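Local coordinates for protein separin (Saccharomyces cerevisiae, PDB 5U1T) that cleaves the cohesin subunit MCD1/SCC1 at the onset of anaphase as a caspase-like cysteine protease and is kept inactive by securin for most of the cell cycle, at residues H53-I58 with S95-F100; Y59-S64 with D548-L553; N421-N426 with C463-D468. All coordinates share one frame; numbering follows the deposited sequence.

How the contacts relate
All three contacts lie in the helical region toward the N-terminal end of the chain, away from the probable catalytic Cys1497, and none touches another protein chain of the assembly. Contacts 1 and 2 share helix 48-64, which uses residues 53-58 for helix 91-103 and residues 59-64 for the loop 548-553; their centres are about 17 Å apart. The centre of contact 3 is about 18 Å from that of contact 2, and the two touch where Leu552 CD1 packs 3.4 Å from Asp468 O. Contacts 1 and 3 stay separate, with nearest atoms about 11 Å apart. Along the sequence, contacts 1 and 2 alternate their segments, and contact 3 falls wholly within the 484-residue interval contact 2 spans.

Contact 1. Residues H53-I58 with S95-F100; sequences HSLNSI and SSEIIF
Phe100 spans the distance to Leu55 and Asn56 between two nearly parallel helices, 48-64 and 91-103, of this all-helical region. Over the two segments the axes come no closer than 12.5 Å and differ in direction by 13°. That is too wide for backbone-close packing, so the contact is carried by one aromatic ring. The contacts across the segments are mainly carbon to carbon. Phe100 CE2 is 3.9 Å from Leu55 CB and 4.1 Å from Leu55 CD1, the two side chains crossing obliquely. At the far end of the ring, Phe100 CZ meets Asn56 CB at 3.9 Å, and here the approach is to the ring edge, in its plane. CZ also comes 4.0 Å from Asn56 N. The reach depends on the first torsion of Phe100: with CG opposite the backbone N (chi1 180°), the ring extends outward from helix 91-103 to helix 48-64. No hydrogen bond links the segments.

Outside the two segments, His78 of helix 69-87 touches Leu55 and meets the Phe100 ring with the two planes at about 70°, which probably restricts rotation of the phenyl group. Asp52, one turn before Asn56, touches Phe100 as well. The amide of Asn56 turns to Glu104, to which ND2 makes a weak hydrogen bond. Glu97 lies beside the contact: OE2 is near Asp52 OD1, a closeness of like charges that might raise the proton affinity of one carboxylate, while OE1 sits in plane at the Phe100 ring edge, 4.4 Å from Leu55 CD1, and is hydrogen-bonded to His78 NE2.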
ATOM      1  N   HIS A  53      32.729 -48.528   6.874  1.00 61.10           N
ATOM      2  CA  HIS A  53      32.707 -47.345   6.058  1.00 54.81           C
ATOM      3  C   HIS A  53      31.317 -47.175   5.457  1.00 63.22           C
ATOM      4  O   HIS A  53      30.680 -46.126   5.634  1.00 60.51           O
ATOM      5  CB  HIS A  53      33.759 -47.433   4.968  1.00 54.14           C
ATOM      6  CG  HIS A  53      33.914 -46.164   4.211  1.00 65.32           C
ATOM      7  ND1 HIS A  53      34.749 -45.150   4.631  1.00 65.06           N
ATOM      8  CD2 HIS A  53      33.293 -45.711   3.094  1.00 60.99           C
ATOM      9  CE1 HIS A  53      34.657 -44.138   3.786  1.00 64.24           C
ATOM     10  NE2 HIS A  53      33.776 -44.449   2.851  1.00 72.58           N
ATOM     11  N   SER A  54      30.841 -48.211   4.763  1.00 58.61           N
ATOM     12  CA  SER A  54      29.494 -48.204   4.220  1.00 52.31           C
ATOM     13  C   SER A  54      28.473 -47.959   5.313  1.00 56.81           C
ATOM     14  O   SER A  54      27.543 -47.200   5.121  1.00 58.85           O
ATOM     15  CB  SER A  54      29.195 -49.506   3.509  1.00 49.89           C
ATOM     16  OG  SER A  54      30.186 -49.762   2.538  1.00 62.25           O
ATOM     17  N   LEU A  55      28.655 -48.577   6.467  1.00 55.12           N
ATOM     18  CA  LEU A  55      27.748 -48.356   7.588  1.00 53.29           C
ATOM     19  C   LEU A  55      27.742 -46.904   8.086  1.00 53.94           C
ATOM     20  O   LEU A  55      26.693 -46.274   8.188  1.00 55.80           O
ATOM     21  CB  LEU A  55      28.104 -49.296   8.740  1.00 54.38           C
ATOM     22  CG  LEU A  55      27.468 -50.684   8.646  1.00 58.50           C
ATOM     23  CD1 LEU A  55      27.975 -51.626   9.757  1.00 53.10           C
ATOM     24  CD2 LEU A  55      25.939 -50.518   8.669  1.00 48.10           C
ATOM     25  N   ASN A  56      28.911 -46.376   8.416  1.00 54.65           N
ATOM     26  CA  ASN A  56      28.980 -45.018   8.894  1.00 50.48           C
ATOM     27  C   ASN A  56      28.513 -44.009   7.842  1.00 55.20           C
ATOM     28  O   ASN A  56      27.954 -42.964   8.164  1.00 53.64           O
ATOM     29  CB  ASN A  56      30.395 -44.674   9.314  1.00 47.99           C
ATOM     30  CG  ASN A  56      30.516 -43.238   9.737  1.00 51.35           C
ATOM     31  OD1 ASN A  56      30.821 -42.366   8.927  1.00 48.62           O
ATOM     32  ND2 ASN A  56      30.230 -42.973  11.004  1.00 52.23           N
ATOM     33  N   SER A  57      28.774 -44.324   6.581  1.00 53.10           N
ATOM     34  CA  SER A  57      28.371 -43.471   5.494  1.00 49.64           C
ATOM     35  C   SER A  57      26.837 -43.375   5.453  1.00 53.12           C
ATOM     36  O   SER A  57      26.276 -42.287   5.351  1.00 52.52           O
ATOM     37  CB  SER A  57      28.953 -44.008   4.197  1.00 51.48           C
ATOM     38  OG  SER A  57      28.389 -43.364   3.089  1.00 61.51           O
ATOM     39  N   ILE A  58      26.166 -44.513   5.595  1.00 54.10           N
ATOM     40  CA  ILE A  58      24.706 -44.580   5.562  1.00 52.27           C
ATOM     41  C   ILE A  58      24.060 -43.992   6.827  1.00 53.68           C
ATOM     42  O   ILE A  58      23.090 -43.240   6.731  1.00 52.79           O
ATOM     43  CB  ILE A  58      24.209 -46.040   5.372  1.00 51.20           C
ATOM     44  CG1 ILE A  58      24.755 -46.642   4.074  1.00 59.06           C
ATOM     45  CG2 ILE A  58      22.707 -46.072   5.301  1.00 59.86           C
ATOM     46  CD1 ILE A  58      24.821 -48.201   4.060  1.00 64.05           C
ATOM     47  N   SER A  95      32.155 -57.381  19.501  1.00 53.66           N
ATOM     48  CA  SER A  95      32.014 -56.470  20.618  1.00 59.21           C
ATOM     49  C   SER A  95      32.121 -54.995  20.188  1.00 58.65           C
ATOM     50  O   SER A  95      31.287 -54.156  20.557  1.00 56.80           O
ATOM     51  CB  SER A  95      33.069 -56.798  21.675  1.00 54.60           C
ATOM     52  OG  SER A  95      32.808 -56.114  22.882  1.00 55.25           O
ATOM     53  N   SER A  96      33.129 -54.665  19.398  1.00 50.08           N
ATOM     54  CA  SER A  96      33.289 -53.267  19.080  1.00 53.55           C
ATOM     55  C   SER A  96      32.294 -52.868  17.974  1.00 56.80           C
ATOM     56  O   SER A  96      31.968 -51.687  17.831  1.00 53.66           O
ATOM     57  CB  SER A  96      34.741 -52.960  18.709  1.00 45.52           C
ATOM     58  OG  SER A  96      35.136 -53.704  17.590  1.00 56.04           O
ATOM     59  N   GLU A  97      31.783 -53.855  17.238  1.00 48.74           N
ATOM     60  CA  GLU A  97      30.670 -53.621  16.317  1.00 52.31           C
ATOM     61  C   GLU A  97      29.381 -53.199  17.030  1.00 58.18           C
ATOM     62  O   GLU A  97      28.628 -52.378  16.504  1.00 59.58           O
ATOM     63  CB  GLU A  97      30.381 -54.860  15.477  1.00 52.81           C
ATOM     64  CG  GLU A  97      31.293 -55.023  14.299  1.00 55.59           C
ATOM     65  CD  GLU A  97      31.101 -53.938  13.283  1.00 60.34           C
ATOM     66  OE1 GLU A  97      30.018 -53.299  13.278  1.00 62.36           O
ATOM     67  OE2 GLU A  97      32.035 -53.722  12.486  1.00 57.93           O
ATOM     68  N   ILE A  98      29.131 -53.772  18.207  1.00 53.23           N
ATOM     69  CA  ILE A  98      27.982 -53.428  19.040  1.00 48.27           C
ATOM     70  C   ILE A  98      28.065 -51.964  19.463  1.00 54.55           C
ATOM     71  O   ILE A  98      27.127 -51.175  19.281  1.00 53.72           O
ATOM     72  CB  ILE A  98      27.908 -54.338  20.302  1.00 48.84           C
ATOM     73  CG1 ILE A  98      27.426 -55.751  19.934  1.00 52.29           C
ATOM     74  CG2 ILE A  98      27.055 -53.714  21.399  1.00 49.68           C
ATOM     75  CD1 ILE A  98      27.041 -56.602  21.122  1.00 50.22           C
ATOM     76  N   ILE A  99      29.210 -51.617  20.039  1.00 56.71           N
ATOM     77  CA  ILE A  99      29.520 -50.244  20.423  1.00 59.48           C
ATOM     78  C   ILE A  99      29.371 -49.254  19.239  1.00 51.53           C
ATOM     79  O   ILE A  99      28.765 -48.198  19.392  1.00 48.77           O
ATOM     80  CB  ILE A  99      30.940 -50.200  21.039  1.00 49.73           C
ATOM     81  CG1 ILE A  99      30.883 -50.884  22.401  1.00 58.31           C
ATOM     82  CG2 ILE A  99      31.461 -48.776  21.163  1.00 48.13           C
ATOM     83  CD1 ILE A  99      32.242 -51.249  22.991  1.00 61.81           C
ATOM     84  N   PHE A 100      29.893 -49.638  18.076  1.00 46.41           N
ATOM     85  CA  PHE A 100      29.784 -48.869  16.842  1.00 46.40           C
ATOM     86  C   PHE A 100      28.321 -48.634  16.465  1.00 53.94           C
ATOM     87  O   PHE A 100      27.919 -47.502  16.207  1.00 49.93           O
ATOM     88  CB  PHE A 100      30.531 -49.601  15.727  1.00 44.82           C
ATOM     89  CG  PHE A 100      30.493 -48.918  14.387  1.00 52.02           C
ATOM     90  CD1 PHE A 100      30.640 -47.543  14.273  1.00 51.19           C
ATOM     91  CD2 PHE A 100      30.361 -49.674  13.215  1.00 52.70           C
ATOM     92  CE1 PHE A 100      30.622 -46.918  13.007  1.00 49.88           C
ATOM     93  CE2 PHE A 100      30.351 -49.063  11.955  1.00 54.23           C
ATOM     94  CZ  PHE A 100      30.478 -47.681  11.851  1.00 47.44           C
TER

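Contact 2. Residues Y59-S64 with D548-L553; sequences YSLLKS and DKLHLL
The carbonyl O of Leu550, the loop residue whose side chain touches Leu61 and Leu62, makes one of two ties to His65, which directly follows helix 48-64: it is hydrogen-bonded to His65 ND1, and backbone hydrogen bonding between Leu552 and the same histidine is the second. The loop 548-553 is thus held to His65, just past the helix, while the leucines meet next to these bonds. The apolar contact is small, burying 133 Å² over both sides. Leu62 CD2 reaches Leu550 CD1 at 3.9 Å, methyl to methyl. Leu61 approaches nearer the base of Leu550, its CD2 lying 4.1 Å from Leu550 CB, and the side chains cross at about a right angle. A different first torsion separates the two helix leucines: in Leu61 CG stands opposite the backbone N (chi1 -179°), whereas in Leu62 it stands opposite the carbonyl carbon. Leu550 receives one methyl at its CB and another at its branch tip. His70, from helix 69-87, touches both Leu62 and Leu550 and extends this patch.

His551, next after Leu550, has both ring nitrogens hydrogen-bonded. Leu553 N donates to His551 ND1 over 3.1 Å, nearly straight at 166° but tilted 26° out of the imidazole plane. NE2 of His551 is hydrogen-bonded to Glu501 OE1, and its ring stacks on that of His65. With both nitrogens engaged, rotation of the imidazole is probably restricted. The whole is a helix C-terminus docked on an interhelical loop, joining helix 48-64 to the connection between helices 540-543 and 557-572.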
ATOM      1  N   TYR A  59      24.580 -44.340   8.002  1.00 52.86           N
ATOM      2  CA  TYR A  59      24.049 -43.801   9.255  1.00 51.46           C
ATOM      3  C   TYR A  59      24.107 -42.272   9.248  1.00 53.48           C
ATOM      4  O   TYR A  59      23.238 -41.617   9.791  1.00 53.18           O
ATOM      5  CB  TYR A  59      24.822 -44.328  10.470  1.00 51.73           C
ATOM      6  CG  TYR A  59      24.486 -45.728  10.952  1.00 51.27           C
ATOM      7  CD1 TYR A  59      23.195 -46.073  11.353  1.00 53.61           C
ATOM      8  CD2 TYR A  59      25.476 -46.694  11.056  1.00 53.67           C
ATOM      9  CE1 TYR A  59      22.900 -47.348  11.801  1.00 49.29           C
ATOM     10  CE2 TYR A  59      25.192 -47.965  11.503  1.00 51.40           C
ATOM     11  CZ  TYR A  59      23.907 -48.291  11.875  1.00 53.65           C
ATOM     12  OH  TYR A  59      23.648 -49.570  12.331  1.00 54.95           O
ATOM     13  N   SER A  60      25.147 -41.715   8.633  1.00 50.41           N
ATOM     14  CA  SER A  60      25.334 -40.271   8.569  1.00 49.83           C
ATOM     15  C   SER A  60      24.366 -39.573   7.655  1.00 55.17           C
ATOM     16  O   SER A  60      23.826 -38.523   7.992  1.00 50.80           O
ATOM     17  CB  SER A  60      26.728 -39.941   8.098  1.00 48.15           C
ATOM     18  OG  SER A  60      27.626 -40.105   9.157  1.00 61.14           O
ATOM     19  N   LEU A  61      24.184 -40.149   6.478  1.00 53.05           N
ATOM     20  CA  LEU A  61      23.269 -39.589   5.497  1.00 55.99           C
ATOM     21  C   LEU A  61      21.848 -39.598   6.020  1.00 56.78           C
ATOM     22  O   LEU A  61      21.154 -38.588   5.958  1.00 63.59           O
ATOM     23  CB  LEU A  61      23.327 -40.355   4.177  1.00 54.49           C
ATOM     24  CG  LEU A  61      22.365 -39.685   3.198  1.00 61.29           C
ATOM     25  CD1 LEU A  61      23.089 -39.181   1.963  1.00 65.33           C
ATOM     26  CD2 LEU A  61      21.204 -40.619   2.807  1.00 58.29           C
ATOM     27  N   LEU A  62      21.430 -40.747   6.530  1.00 52.08           N
ATOM     28  CA  LEU A  62      20.074 -40.960   6.987  1.00 50.05           C
ATOM     29  C   LEU A  62      19.719 -40.007   8.109  1.00 52.56           C
ATOM     30  O   LEU A  62      18.595 -39.520   8.205  1.00 55.78           O
ATOM     31  CB  LEU A  62      19.904 -42.411   7.434  1.00 47.66           C
ATOM     32  CG  LEU A  62      19.827 -43.335   6.227  1.00 48.10           C
ATOM     33  CD1 LEU A  62      19.739 -44.776   6.671  1.00 52.83           C
ATOM     34  CD2 LEU A  62      18.639 -42.947   5.374  1.00 44.72           C
ATOM     35  N   LYS A  63      20.698 -39.758   8.959  1.00 50.01           N
ATOM     36  CA  LYS A  63      20.541 -38.879  10.088  1.00 52.83           C
ATOM     37  C   LYS A  63      20.435 -37.464   9.578  1.00 57.45           C
ATOM     38  O   LYS A  63      19.656 -36.659  10.090  1.00 57.30           O
ATOM     39  CB  LYS A  63      21.730 -39.016  11.033  1.00 46.71           C
ATOM     40  CG  LYS A  63      21.564 -38.317  12.338  1.00 47.95           C
ATOM     41  CD  LYS A  63      22.445 -38.953  13.387  1.00 53.53           C
ATOM     42  CE  LYS A  63      23.925 -38.608  13.184  1.00 47.57           C
ATOM     43  NZ  LYS A  63      24.277 -37.272  13.748  1.00 54.37           N
ATOM     44  N   SER A  64      21.227 -37.160   8.559  1.00 51.44           N
ATOM     45  CA  SER A  64      21.298 -35.800   8.087  1.00 51.62           C
ATOM     46  C   SER A  64      20.035 -35.402   7.337  1.00 57.02           C
ATOM     47  O   SER A  64      19.655 -34.233   7.355  1.00 52.87           O
ATOM     48  CB  SER A  64      22.502 -35.608   7.197  1.00 49.17           C
ATOM     49  OG  SER A  64      22.633 -34.245   6.875  1.00 56.26           O
ATOM     50  N   ASP A 548      17.630 -36.305  -4.455  1.00 80.50           N
ATOM     51  CA  ASP A 548      18.184 -37.255  -3.495  1.00 69.14           C
ATOM     52  C   ASP A 548      17.139 -38.331  -3.284  1.00 66.92           C
ATOM     53  O   ASP A 548      15.952 -38.033  -3.099  1.00 62.18           O
ATOM     54  CB  ASP A 548      18.560 -36.590  -2.170  1.00 59.15           C
ATOM     55  CG  ASP A 548      19.586 -35.494  -2.345  1.00 72.68           C
ATOM     56  OD1 ASP A 548      19.344 -34.577  -3.155  1.00 77.62           O
ATOM     57  OD2 ASP A 548      20.649 -35.537  -1.694  1.00 81.13           O
ATOM     58  N   LYS A 549      17.579 -39.583  -3.320  1.00 70.93           N
ATOM     59  CA  LYS A 549      16.659 -40.699  -3.174  1.00 69.88           C
ATOM     60  C   LYS A 549      16.085 -40.728  -1.755  1.00 61.79           C
ATOM     61  O   LYS A 549      14.874 -40.851  -1.561  1.00 65.40           O
ATOM     62  CB  LYS A 549      17.362 -42.006  -3.544  1.00 73.60           C
ATOM     63  CG  LYS A 549      17.651 -42.126  -5.062  1.00 80.92           C
ATOM     64  CD  LYS A 549      18.836 -43.075  -5.385  1.00 95.60           C
ATOM     65  CE  LYS A 549      18.514 -44.556  -5.099  1.00 97.39           C
ATOM     66  NZ  LYS A 549      19.632 -45.484  -5.502  1.00 87.76           N
ATOM     67  N   LEU A 550      16.946 -40.535  -0.771  1.00 58.53           N
ATOM     68  CA  LEU A 550      16.528 -40.580   0.620  1.00 56.23           C
ATOM     69  C   LEU A 550      16.555 -39.195   1.243  1.00 56.57           C
ATOM     70  O   LEU A 550      17.624 -38.670   1.553  1.00 61.16           O
ATOM     71  CB  LEU A 550      17.436 -41.531   1.408  1.00 60.11           C
ATOM     72  CG  LEU A 550      17.533 -42.944   0.803  1.00 60.43           C
ATOM     73  CD1 LEU A 550      18.447 -43.838   1.620  1.00 53.17           C
ATOM     74  CD2 LEU A 550      16.146 -43.587   0.646  1.00 51.65           C
ATOM     75  N   HIS A 551      15.393 -38.595   1.442  1.00 54.52           N
ATOM     76  CA  HIS A 551      15.350 -37.310   2.118  1.00 50.75           C
ATOM     77  C   HIS A 551      13.968 -37.063   2.668  1.00 47.03           C
ATOM     78  O   HIS A 551      12.993 -37.329   1.983  1.00 56.35           O
ATOM     79  CB  HIS A 551      15.755 -36.191   1.160  1.00 55.39           C
ATOM     80  CG  HIS A 551      16.387 -35.014   1.840  1.00 48.24           C
ATOM     81  ND1 HIS A 551      15.798 -34.365   2.904  1.00 49.62           N
ATOM     82  CD2 HIS A 551      17.559 -34.381   1.614  1.00 48.36           C
ATOM     83  CE1 HIS A 551      16.583 -33.384   3.309  1.00 50.49           C
ATOM     84  NE2 HIS A 551      17.658 -33.372   2.540  1.00 50.44           N
ATOM     85  N   LEU A 552      13.868 -36.573   3.899  1.00 45.92           N
ATOM     86  CA  LEU A 552      12.567 -36.232   4.464  1.00 50.64           C
ATOM     87  C   LEU A 552      11.918 -35.143   3.609  1.00 57.43           C
ATOM     88  O   LEU A 552      10.698 -35.116   3.419  1.00 53.65           O
ATOM     89  CB  LEU A 552      12.677 -35.760   5.915  1.00 47.66           C
ATOM     90  CG  LEU A 552      11.347 -35.328   6.534  1.00 48.50           C
ATOM     91  CD1 LEU A 552      10.423 -36.508   6.656  1.00 49.09           C
ATOM     92  CD2 LEU A 552      11.513 -34.667   7.878  1.00 49.25           C
ATOM     93  N   LEU A 553      12.744 -34.262   3.063  1.00 52.91           N
ATOM     94  CA  LEU A 553      12.215 -33.126   2.325  1.00 55.49           C
ATOM     95  C   LEU A 553      11.558 -33.575   1.023  1.00 58.89           C
ATOM     96  O   LEU A 553      10.832 -32.815   0.401  1.00 54.12           O
ATOM     97  CB  LEU A 553      13.313 -32.097   2.045  1.00 50.37           C
ATOM     98  CG  LEU A 553      13.845 -31.382   3.280  1.00 43.58           C
ATOM     99  CD1 LEU A 553      14.687 -30.241   2.829  1.00 46.96           C
ATOM    100  CD2 LEU A 553      12.731 -30.925   4.182  1.00 42.22           C
TER

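Contact 3. Residues N421-N426 with C463-D468; sequences NVLISN and CMLRND
Val422 makes the first touch along helix 408-425, through its backbone: Val422 O lies 4.2 Å from Leu465 CD2, and the same oxygen accepts the helical hydrogen bond from Asn426 N at 2.9 Å. Leu423 follows with a methyl-to-methyl contact, CD2 against Leu465 CD2 at 3.7 Å. Ser425 belongs to the exposed side, where its OG donates to Asn421 OD1 at 2.7 Å, one turn back. At Asn426 the chain leaves the helix with positive phi (59°). With CG opposite its backbone N (chi1 -165°), ND2 is brought up to the Leu465 methyls: it is 3.5 Å from Leu465 CD1 and 3.8 Å from CD2, a van der Waals contact of the amide nitrogen without a hydrogen bond, while Leu465 CD1 also lies 3.7 Å from Asn426 CA.

Leu465 is thus the buried plug of the contact, set on a backbone with positive phi (48°) in a turn where Asn467 N bonds Met464 O at 2.9 Å. Cutting Leu465 back to an alanine removes both CD methyls, which would probably open a gap beside Leu423 CD2 and leave Asn426 ND2 without its methyl neighbours. Around it, Leu423 also touches Phe108 and Asn426 touches Thr123, while Met464 turns to Phe472 and Val473, so the loop 463-468 is wedged between the C-terminal end of helix 408-425 and helix 470-485.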
ATOM      1  N   ASN A 421      16.287 -35.987  30.134  1.00 64.07           N
ATOM      2  CA  ASN A 421      14.870 -35.982  30.402  1.00 69.75           C
ATOM      3  C   ASN A 421      14.042 -35.901  29.141  1.00 67.98           C
ATOM      4  O   ASN A 421      13.035 -36.561  28.990  1.00 64.68           O
ATOM      5  CB  ASN A 421      14.569 -34.763  31.244  1.00 65.95           C
ATOM      6  CG  ASN A 421      13.123 -34.643  31.567  1.00 66.80           C
ATOM      7  OD1 ASN A 421      12.337 -35.477  31.191  1.00 78.43           O
ATOM      8  ND2 ASN A 421      12.765 -33.608  32.261  1.00 68.27           N
ATOM      9  N   VAL A 422      14.471 -35.043  28.251  1.00 62.09           N
ATOM     10  CA  VAL A 422      13.802 -34.860  26.979  1.00 57.60           C
ATOM     11  C   VAL A 422      13.774 -36.191  26.241  1.00 58.40           C
ATOM     12  O   VAL A 422      12.728 -36.619  25.759  1.00 62.57           O
ATOM     13  CB  VAL A 422      14.482 -33.812  26.097  1.00 61.82           C
ATOM     14  CG1 VAL A 422      13.904 -33.872  24.710  1.00 49.75           C
ATOM     15  CG2 VAL A 422      14.317 -32.419  26.686  1.00 59.22           C
ATOM     16  N   LEU A 423      14.930 -36.851  26.161  1.00 65.97           N
ATOM     17  CA  LEU A 423      15.042 -38.096  25.416  1.00 56.85           C
ATOM     18  C   LEU A 423      14.203 -39.182  26.064  1.00 60.81           C
ATOM     19  O   LEU A 423      13.574 -40.002  25.393  1.00 62.42           O
ATOM     20  CB  LEU A 423      16.491 -38.513  25.322  1.00 59.93           C
ATOM     21  CG  LEU A 423      17.259 -37.696  24.298  1.00 63.59           C
ATOM     22  CD1 LEU A 423      18.737 -38.082  24.271  1.00 64.37           C
ATOM     23  CD2 LEU A 423      16.630 -37.901  22.945  1.00 59.49           C
ATOM     24  N   ILE A 424      14.177 -39.153  27.386  1.00 66.03           N
ATOM     25  CA  ILE A 424      13.422 -40.118  28.156  1.00 68.82           C
ATOM     26  C   ILE A 424      11.923 -39.831  28.123  1.00 65.35           C
ATOM     27  O   ILE A 424      11.143 -40.751  27.901  1.00 65.61           O
ATOM     28  CB  ILE A 424      13.904 -40.159  29.620  1.00 73.91           C
ATOM     29  CG1 ILE A 424      15.392 -40.523  29.679  1.00 69.48           C
ATOM     30  CG2 ILE A 424      13.079 -41.144  30.418  1.00 68.62           C
ATOM     31  CD1 ILE A 424      15.847 -40.940  31.049  1.00 62.69           C
ATOM     32  N   SER A 425      11.521 -38.578  28.356  1.00 70.12           N
ATOM     33  CA  SER A 425      10.097 -38.193  28.307  1.00 68.49           C
ATOM     34  C   SER A 425       9.486 -38.409  26.930  1.00 66.12           C
ATOM     35  O   SER A 425       8.326 -38.801  26.818  1.00 67.46           O
ATOM     36  CB  SER A 425       9.889 -36.730  28.699  1.00 69.62           C
ATOM     37  OG  SER A 425      10.079 -36.520  30.086  1.00 67.86           O
ATOM     38  N   ASN A 426      10.266 -38.122  25.892  1.00 67.47           N
ATOM     39  CA  ASN A 426       9.873 -38.428  24.522  1.00 67.49           C
ATOM     40  C   ASN A 426       8.572 -37.742  24.148  1.00 69.13           C
ATOM     41  O   ASN A 426       7.684 -38.347  23.551  1.00 77.26           O
ATOM     42  CB  ASN A 426       9.742 -39.945  24.344  1.00 61.02           C
ATOM     43  CG  ASN A 426       9.697 -40.371  22.887  1.00 67.47           C
ATOM     44  OD1 ASN A 426       9.516 -41.556  22.593  1.00 68.52           O
ATOM     45  ND2 ASN A 426       9.861 -39.413  21.966  1.00 63.33           N
ATOM     46  N   CYS A 463      17.480 -34.404  19.407  1.00 48.17           N
ATOM     47  CA  CYS A 463      16.340 -33.648  19.918  1.00 51.27           C
ATOM     48  C   CYS A 463      15.099 -33.723  19.005  1.00 53.06           C
ATOM     49  O   CYS A 463      13.995 -33.439  19.458  1.00 55.39           O
ATOM     50  CB  CYS A 463      16.735 -32.192  20.151  1.00 42.55           C
ATOM     51  SG  CYS A 463      17.640 -31.910  21.693  1.00 55.46           S
ATOM     52  N   MET A 464      15.275 -34.119  17.745  1.00 47.60           N
ATOM     53  CA  MET A 464      14.140 -34.317  16.850  1.00 49.84           C
ATOM     54  C   MET A 464      13.239 -35.480  17.262  1.00 56.41           C
ATOM     55  O   MET A 464      12.108 -35.573  16.781  1.00 61.70           O
ATOM     56  CB  MET A 464      14.613 -34.544  15.419  1.00 50.03           C
ATOM     57  CG  MET A 464      15.550 -33.460  14.889  1.00 57.62           C
ATOM     58  SD  MET A 464      14.855 -31.787  14.845  1.00 54.08           S
ATOM     59  CE  MET A 464      13.306 -32.174  14.088  1.00 55.77           C
ATOM     60  N   LEU A 465      13.724 -36.347  18.151  1.00 54.69           N
ATOM     61  CA  LEU A 465      12.971 -37.507  18.630  1.00 51.27           C
ATOM     62  C   LEU A 465      12.322 -38.328  17.521  1.00 50.54           C
ATOM     63  O   LEU A 465      11.199 -38.794  17.677  1.00 53.90           O
ATOM     64  CB  LEU A 465      11.896 -37.073  19.622  1.00 50.84           C
ATOM     65  CG  LEU A 465      12.360 -36.585  20.995  1.00 62.44           C
ATOM     66  CD1 LEU A 465      11.160 -36.185  21.836  1.00 63.36           C
ATOM     67  CD2 LEU A 465      13.189 -37.653  21.741  1.00 60.01           C
ATOM     68  N   ARG A 466      13.046 -38.511  16.419  1.00 51.72           N
ATOM     69  CA  ARG A 466      12.571 -39.262  15.253  1.00 54.41           C
ATOM     70  C   ARG A 466      11.242 -38.733  14.698  1.00 58.40           C
ATOM     71  O   ARG A 466      10.382 -39.497  14.252  1.00 55.52           O
ATOM     72  CB  ARG A 466      12.434 -40.753  15.583  1.00 52.67           C
ATOM     73  CG  ARG A 466      13.757 -41.482  15.732  1.00 54.91           C
ATOM     74  CD  ARG A 466      13.554 -42.953  16.002  1.00 47.62           C
ATOM     75  NE  ARG A 466      12.909 -43.645  14.889  1.00 49.19           N
ATOM     76  CZ  ARG A 466      13.542 -44.376  13.976  1.00 53.74           C
ATOM     77  NH1 ARG A 466      14.857 -44.523  14.016  1.00 54.98           N
ATOM     78  NH2 ARG A 466      12.856 -44.964  13.010  1.00 49.61           N
ATOM     79  N   ASN A 467      11.092 -37.414  14.729  1.00 58.78           N
ATOM     80  CA  ASN A 467       9.907 -36.766  14.217  1.00 58.69           C
ATOM     81  C   ASN A 467      10.022 -36.557  12.711  1.00 59.24           C
ATOM     82  O   ASN A 467      11.003 -36.005  12.222  1.00 61.73           O
ATOM     83  CB  ASN A 467       9.689 -35.437  14.928  1.00 56.15           C
ATOM     84  CG  ASN A 467       8.366 -34.807  14.579  1.00 58.47           C
ATOM     85  OD1 ASN A 467       8.154 -34.365  13.449  1.00 60.78           O
ATOM     86  ND2 ASN A 467       7.467 -34.754  15.552  1.00 58.14           N
ATOM     87  N   ASP A 468       9.021 -36.996  11.965  1.00 61.95           N
ATOM     88  CA  ASP A 468       9.149 -36.985  10.513  1.00 70.42           C
ATOM     89  C   ASP A 468       8.228 -35.964   9.836  1.00 64.58           C
ATOM     90  O   ASP A 468       7.705 -36.212   8.749  1.00 58.82           O
ATOM     91  CB  ASP A 468       8.875 -38.383   9.957  1.00 67.03           C
ATOM     92  CG  ASP A 468       7.563 -38.941  10.438  1.00 69.01           C
ATOM     93  OD1 ASP A 468       6.758 -38.146  10.979  1.00 73.36           O
ATOM     94  OD2 ASP A 468       7.336 -40.169  10.290  1.00 73.37           O
TER